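Local coordinates for protein nicotinate phosphoribosyltransferase (Saccharomyces cerevisiae, PDB 1VLP) that catalyses the ATP-dependent synthesis of nicotinate mononucleotide from nicotinate and phosphoribosyl diphosphate, the first step in making NAD from nicotinic acid, at residues L72-L85 with I97-P109. Residues are numbered along the deposited sequence; the frame is centred on the assembly and turned at random.
Sequences LGNLRFTEEEIEYL and IKYISSSNYKLHP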
loop_
_atom_site.group_PDB
_atom_site.type_symbol
_atom_site.label_atom_id
_atom_site.label_comp_id
_atom_site.label_asym_id
_atom_site.label_seq_id
_atom_site.Cartn_x
_atom_site.Cartn_y
_atom_site.Cartn_z
ATOM N N LEU A 72 14.265 -13.466 -3.757
ATOM C CA LEU A 72 13.864 -12.235 -4.474
ATOM C C LEU A 72 14.882 -11.846 -5.525
ATOM O O LEU A 72 14.546 -11.249 -6.547
ATOM C CB LEU A 72 13.690 -11.078 -3.488
ATOM C CG LEU A 72 12.616 -11.310 -2.431
ATOM C CD1 LEU A 72 12.561 -10.117 -1.477
ATOM C CD2 LEU A 72 11.197 -11.602 -3.017
ATOM N N GLY A 73 16.145 -12.150 -5.260
ATOM C CA GLY A 73 17.185 -11.903 -6.238
ATOM C C GLY A 73 17.130 -12.745 -7.525
ATOM O O GLY A 73 17.855 -12.467 -8.481
ATOM N N ASN A 74 16.295 -13.770 -7.536
ATOM C CA ASN A 74 16.108 -14.672 -8.694
ATOM C C ASN A 74 14.965 -14.269 -9.616
ATOM O O ASN A 74 14.854 -14.770 -10.723
ATOM C CB ASN A 74 15.809 -16.084 -8.190
ATOM C CG ASN A 74 16.977 -16.715 -7.409
ATOM O OD1 ASN A 74 18.141 -16.333 -7.576
ATOM N ND2 ASN A 74 16.668 -17.717 -6.612
ATOM N N LEU A 75 14.162 -13.318 -9.191
ATOM C CA LEU A 75 12.999 -12.924 -9.950
ATOM C C LEU A 75 13.381 -12.076 -11.153
ATOM O O LEU A 75 14.260 -11.227 -11.067
ATOM C CB LEU A 75 12.049 -12.131 -9.061
ATOM C CG LEU A 75 11.401 -12.845 -7.880
ATOM C CD1 LEU A 75 10.750 -11.909 -6.985
ATOM C CD2 LEU A 75 10.409 -13.925 -8.409
ATOM N N ARG A 76 12.666 -12.258 -12.259
ATOM C CA ARG A 76 12.789 -11.368 -13.412
ATOM C C ARG A 76 11.368 -11.079 -13.928
ATOM O O ARG A 76 10.486 -11.904 -13.752
ATOM C CB ARG A 76 13.603 -12.011 -14.516
ATOM C CG ARG A 76 15.008 -12.423 -14.094
ATOM C CD ARG A 76 15.935 -11.233 -13.791
ATOM N NE ARG A 76 17.315 -11.675 -13.551
ATOM C CZ ARG A 76 17.799 -12.072 -12.376
ATOM N NH1 ARG A 76 17.064 -12.069 -11.301
ATOM N NH2 ARG A 76 19.059 -12.452 -12.271
ATOM N N PHE A 77 11.138 -9.939 -14.566
ATOM C CA PHE A 77 9.840 -9.739 -15.226
ATOM C C PHE A 77 9.800 -10.610 -16.486
ATOM O O PHE A 77 10.655 -10.459 -17.364
ATOM C CB PHE A 77 9.606 -8.282 -15.651
ATOM C CG PHE A 77 9.335 -7.333 -14.521
ATOM C CD1 PHE A 77 8.056 -7.216 -13.965
ATOM C CD2 PHE A 77 10.340 -6.544 -14.020
ATOM C CE1 PHE A 77 7.797 -6.345 -12.950
ATOM C CE2 PHE A 77 10.099 -5.687 -12.981
ATOM C CZ PHE A 77 8.807 -5.570 -12.453
ATOM N N THR A 78 8.832 -11.520 -16.579
ATOM C CA THR A 78 8.690 -12.338 -17.789
ATOM C C THR A 78 8.082 -11.548 -18.961
ATOM O O THR A 78 7.489 -10.466 -18.790
ATOM C CB THR A 78 7.776 -13.582 -17.553
ATOM O OG1 THR A 78 6.401 -13.163 -17.445
ATOM C CG2 THR A 78 8.229 -14.382 -16.289
ATOM N N GLU A 79 8.160 -12.123 -20.143
ATOM C CA GLU A 79 7.560 -11.516 -21.324
ATOM C C GLU A 79 6.086 -11.233 -21.147
ATOM O O GLU A 79 5.583 -10.143 -21.486
ATOM C CB GLU A 79 7.770 -12.471 -22.516
ATOM C CG GLU A 79 7.671 -11.866 -23.829
ATOM C CD GLU A 79 8.202 -12.862 -24.872
ATOM O OE1 GLU A 79 7.408 -13.717 -25.322
ATOM O OE2 GLU A 79 9.424 -12.835 -25.167
ATOM N N GLU A 80 5.378 -12.215 -20.592
ATOM C CA GLU A 80 3.917 -12.124 -20.370
ATOM C C GLU A 80 3.609 -11.064 -19.319
ATOM O O GLU A 80 2.636 -10.333 -19.426
ATOM C CB GLU A 80 3.396 -13.487 -19.895
ATOM C CG GLU A 80 1.879 -13.613 -19.692
ATOM C CD GLU A 80 1.423 -15.080 -19.576
ATOM O OE1 GLU A 80 2.044 -15.950 -20.249
ATOM O OE2 GLU A 80 0.457 -15.361 -18.815
ATOM N N GLU A 81 4.472 -10.944 -18.320
ATOM C CA GLU A 81 4.286 -9.935 -17.280
ATOM C C GLU A 81 4.458 -8.533 -17.848
ATOM O O GLU A 81 3.664 -7.626 -17.539
ATOM C CB GLU A 81 5.239 -10.177 -16.125
ATOM C CG GLU A 81 4.809 -11.457 -15.350
ATOM C CD GLU A 81 5.815 -11.880 -14.329
ATOM O OE1 GLU A 81 6.922 -11.313 -14.348
ATOM O OE2 GLU A 81 5.473 -12.784 -13.515
ATOM N N ILE A 82 5.472 -8.354 -18.677
ATOM C CA ILE A 82 5.701 -7.034 -19.268
ATOM C C ILE A 82 4.527 -6.679 -20.215
ATOM O O ILE A 82 4.030 -5.542 -20.238
ATOM C CB ILE A 82 7.032 -7.001 -19.997
ATOM C CG1 ILE A 82 8.206 -7.116 -19.006
ATOM C CG2 ILE A 82 7.129 -5.766 -20.931
ATOM C CD1 ILE A 82 8.495 -5.939 -18.257
ATOM N N GLU A 83 4.086 -7.651 -20.986
ATOM C CA GLU A 83 2.899 -7.429 -21.817
ATOM C C GLU A 83 1.698 -6.995 -20.965
ATOM O O GLU A 83 0.961 -6.094 -21.366
ATOM C CB GLU A 83 2.542 -8.647 -22.639
ATOM C CG GLU A 83 1.398 -8.343 -23.661
ATOM C CD GLU A 83 1.547 -6.965 -24.396
ATOM O OE1 GLU A 83 2.597 -6.791 -25.101
ATOM O OE2 GLU A 83 0.617 -6.081 -24.246
ATOM N N TYR A 84 1.481 -7.670 -19.837
ATOM C CA TYR A 84 0.382 -7.329 -18.939
ATOM C C TYR A 84 0.483 -5.886 -18.456
ATOM O O TYR A 84 -0.520 -5.154 -18.446
ATOM C CB TYR A 84 0.268 -8.290 -17.762
ATOM C CG TYR A 84 -0.957 -8.048 -16.922
ATOM C CD1 TYR A 84 -2.206 -8.478 -17.363
ATOM C CD2 TYR A 84 -0.884 -7.399 -15.684
ATOM C CE1 TYR A 84 -3.341 -8.308 -16.602
ATOM C CE2 TYR A 84 -2.030 -7.175 -14.942
ATOM C CZ TYR A 84 -3.263 -7.615 -15.406
ATOM O OH TYR A 84 -4.418 -7.434 -14.651
ATOM N N LEU A 85 1.688 -5.462 -18.100
ATOM C CA LEU A 85 1.895 -4.101 -17.622
ATOM C C LEU A 85 1.595 -3.078 -18.744
ATOM O O LEU A 85 0.957 -2.049 -18.496
ATOM C CB LEU A 85 3.324 -3.909 -17.079
ATOM C CG LEU A 85 3.724 -4.626 -15.787
ATOM C CD1 LEU A 85 5.210 -4.468 -15.504
ATOM C CD2 LEU A 85 2.863 -4.158 -14.600
ATOM N N ILE A 97 9.701 0.708 -19.050
ATOM C CA ILE A 97 9.447 -0.652 -19.579
ATOM C C ILE A 97 10.716 -1.281 -20.152
ATOM O O ILE A 97 10.960 -2.471 -19.908
ATOM C CB ILE A 97 8.304 -0.619 -20.623
ATOM C CG1 ILE A 97 6.976 -0.209 -19.956
ATOM C CG2 ILE A 97 8.168 -1.955 -21.369
ATOM C CD1 ILE A 97 6.356 -1.204 -18.914
ATOM N N LYS A 98 11.494 -0.512 -20.932
ATOM C CA LYS A 98 12.791 -0.969 -21.433
ATOM C C LYS A 98 13.762 -1.366 -20.316
ATOM O O LYS A 98 14.472 -2.399 -20.412
ATOM C CB LYS A 98 13.440 0.100 -22.322
ATOM C CG LYS A 98 14.741 -0.326 -22.972
ATOM C CD LYS A 98 15.094 0.577 -24.162
ATOM N N TYR A 99 13.775 -0.542 -19.268
ATOM C CA TYR A 99 14.623 -0.743 -18.106
ATOM C C TYR A 99 14.282 -2.023 -17.353
ATOM O O TYR A 99 15.187 -2.812 -17.066
ATOM C CB TYR A 99 14.593 0.521 -17.218
ATOM C CG TYR A 99 14.805 0.366 -15.746
ATOM C CD1 TYR A 99 16.075 0.216 -15.202
ATOM C CD2 TYR A 99 13.718 0.466 -14.874
ATOM C CE1 TYR A 99 16.240 0.105 -13.828
ATOM C CE2 TYR A 99 13.878 0.380 -13.517
ATOM C CZ TYR A 99 15.130 0.181 -13.002
ATOM O OH TYR A 99 15.272 0.113 -11.635
ATOM N N ILE A 100 12.996 -2.261 -17.084
ATOM C CA ILE A 100 12.623 -3.517 -16.420
ATOM C C ILE A 100 12.604 -4.761 -17.349
ATOM O O ILE A 100 12.591 -5.896 -16.841
ATOM C CB ILE A 100 11.320 -3.426 -15.604
ATOM C CG1 ILE A 100 10.110 -3.029 -16.483
ATOM C CG2 ILE A 100 11.510 -2.455 -14.426
ATOM C CD1 ILE A 100 8.780 -3.361 -15.866
ATOM N N SER A 101 12.597 -4.522 -18.662
ATOM C CA SER A 101 12.593 -5.575 -19.694
ATOM C C SER A 101 14.009 -6.096 -19.935
ATOM O O SER A 101 14.210 -7.208 -20.462
ATOM C CB SER A 101 12.108 -5.005 -21.047
ATOM O OG SER A 101 10.742 -4.742 -20.983
ATOM N N SER A 102 14.983 -5.247 -19.656
ATOM C CA SER A 102 16.373 -5.578 -19.910
ATOM C C SER A 102 16.850 -6.779 -19.111
ATOM O O SER A 102 16.428 -7.011 -17.963
ATOM C CB SER A 102 17.251 -4.387 -19.593
ATOM O OG SER A 102 18.606 -4.710 -19.732
ATOM N N SER A 103 17.783 -7.535 -19.714
ATOM C CA SER A 103 18.422 -8.639 -18.996
ATOM C C SER A 103 19.261 -8.132 -17.816
ATOM O O SER A 103 19.603 -8.897 -16.913
ATOM C CB SER A 103 19.288 -9.464 -19.954
ATOM O OG SER A 103 20.278 -8.652 -20.552
ATOM N N ASN A 104 19.571 -6.836 -17.812
ATOM C CA ASN A 104 20.326 -6.250 -16.705
ATOM C C ASN A 104 19.492 -6.071 -15.434
ATOM O O ASN A 104 20.054 -6.060 -14.321
ATOM C CB ASN A 104 20.968 -4.907 -17.088
ATOM C CG ASN A 104 21.982 -5.039 -18.206
ATOM O OD1 ASN A 104 22.892 -5.886 -18.161
ATOM N ND2 ASN A 104 21.819 -4.218 -19.234
ATOM N N TYR A 105 18.161 -5.940 -15.577
ATOM C CA TYR A 105 17.303 -5.731 -14.434
ATOM C C TYR A 105 17.207 -6.939 -13.436
ATOM O O TYR A 105 16.905 -8.087 -13.828
ATOM C CB TYR A 105 15.893 -5.276 -14.857
ATOM C CG TYR A 105 15.095 -4.975 -13.627
ATOM C CD1 TYR A 105 15.278 -3.760 -12.948
ATOM C CD2 TYR A 105 14.270 -5.946 -13.051
ATOM C CE1 TYR A 105 14.618 -3.502 -11.765
ATOM C CE2 TYR A 105 13.593 -5.686 -11.845
ATOM C CZ TYR A 105 13.773 -4.455 -11.232
ATOM O OH TYR A 105 13.131 -4.167 -10.061
ATOM N N LYS A 106 17.414 -6.654 -12.155
ATOM C CA LYS A 106 17.096 -7.581 -11.103
ATOM C C LYS A 106 17.183 -6.885 -9.768
ATOM O O LYS A 106 17.773 -5.806 -9.657
ATOM C CB LYS A 106 18.078 -8.759 -11.100
ATOM C CG LYS A 106 19.505 -8.346 -10.859
ATOM C CD LYS A 106 20.495 -9.431 -11.307
ATOM C CE LYS A 106 21.785 -8.814 -11.906
ATOM N NZ LYS A 106 21.642 -8.069 -13.217
ATOM N N LEU A 107 16.622 -7.530 -8.763
ATOM C CA LEU A 107 16.814 -7.104 -7.376
ATOM C C LEU A 107 18.139 -7.679 -6.878
ATOM O O LEU A 107 18.563 -8.783 -7.323
ATOM C CB LEU A 107 15.630 -7.602 -6.517
ATOM C CG LEU A 107 14.246 -7.039 -6.840
ATOM C CD1 LEU A 107 13.237 -7.730 -5.945
ATOM C CD2 LEU A 107 14.269 -5.489 -6.650
ATOM N N HIS A 108 18.766 -6.965 -5.940
ATOM C CA HIS A 108 20.027 -7.403 -5.337
ATOM C C HIS A 108 19.867 -7.434 -3.843
ATOM O O HIS A 108 20.364 -6.550 -3.151
ATOM C CB HIS A 108 21.201 -6.478 -5.730
ATOM C CG HIS A 108 21.375 -6.301 -7.212
ATOM N ND1 HIS A 108 20.628 -5.400 -7.950
ATOM C CD2 HIS A 108 22.201 -6.907 -8.087
ATOM C CE1 HIS A 108 20.990 -5.464 -9.219
ATOM N NE2 HIS A 108 21.930 -6.390 -9.330
ATOM N N PRO A 109 19.120 -8.433 -3.303
ATOM C CA PRO A 109 18.859 -8.431 -1.867
ATOM C C PRO A 109 20.115 -8.484 -1.002
ATOM O O PRO A 109 20.127 -7.945 0.123
ATOM C CB PRO A 109 17.963 -9.682 -1.670
ATOM C CG PRO A 109 18.130 -10.494 -2.847
ATOM C CD PRO A 109 18.492 -9.581 -3.971
HETATM O O HOH W 1 15.267 -10.046 -8.957
HETATM O O HOH W 2 20.196 -10.723 -8.151
HETATM O O HOH W 3 19.068 -11.174 -15.696
HETATM O O HOH W 4 13.304 -8.350 -15.474
#
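Ile82 and Ile100 meet where the short helical pieces 79-85 and 97-101, from the two helices of a hairpin in the N-terminal domain, run nearly antiparallel (165°); beside them four waters bridge the segments alongside direct packing, and no direct hydrogen bond links 72-85 to 97-109. The case illustrates how apolar packing and bridging solvent can divide the work of one interface. Ile82 CD1 lies 3.5 Å from Ile100 CD1, the two side chains overlapping head to tail, while Leu85 CD1 comes in from another side. With CG1 of Ile100 flanked by its own N and C (chi1 60°), the same CD1 sits over the centre of the Phe77 ring, a CH-pi contact at 3.9 Å. CG2 of Ile100 in turn covers a face of Tyr105, so one isoleucine spans both rings. Helix 26-38 closes over this cluster, with Ile29 on Phe77 and His32 on Ile100. At the N-terminus of helix 79-88, Thr78 and Glu81 form a capping box.

From Phe77 onward water joins in. One accepts from Phe77 N and donates to Ile100 O; another accepts from Leu107 N and donates to both Leu72 O and Leu75 O; a third joins Gly73 O to Leu107 O. Gly73 CA also packs directly on Pro109 CD (3.5 Å). The Arg76 guanidinium lays one face against CB of Lys106, the chains running alongside each other. Its orientation is fixed within its own segment, where Arg76 NH1 donates to Gly73 O (3.0 Å) and Leu75 O (2.9 Å), both nearly in the guanidinium plane. From the edge of that group, Arg76 NE reaches a water at 2.8 Å, which donates onward to Ser103 O.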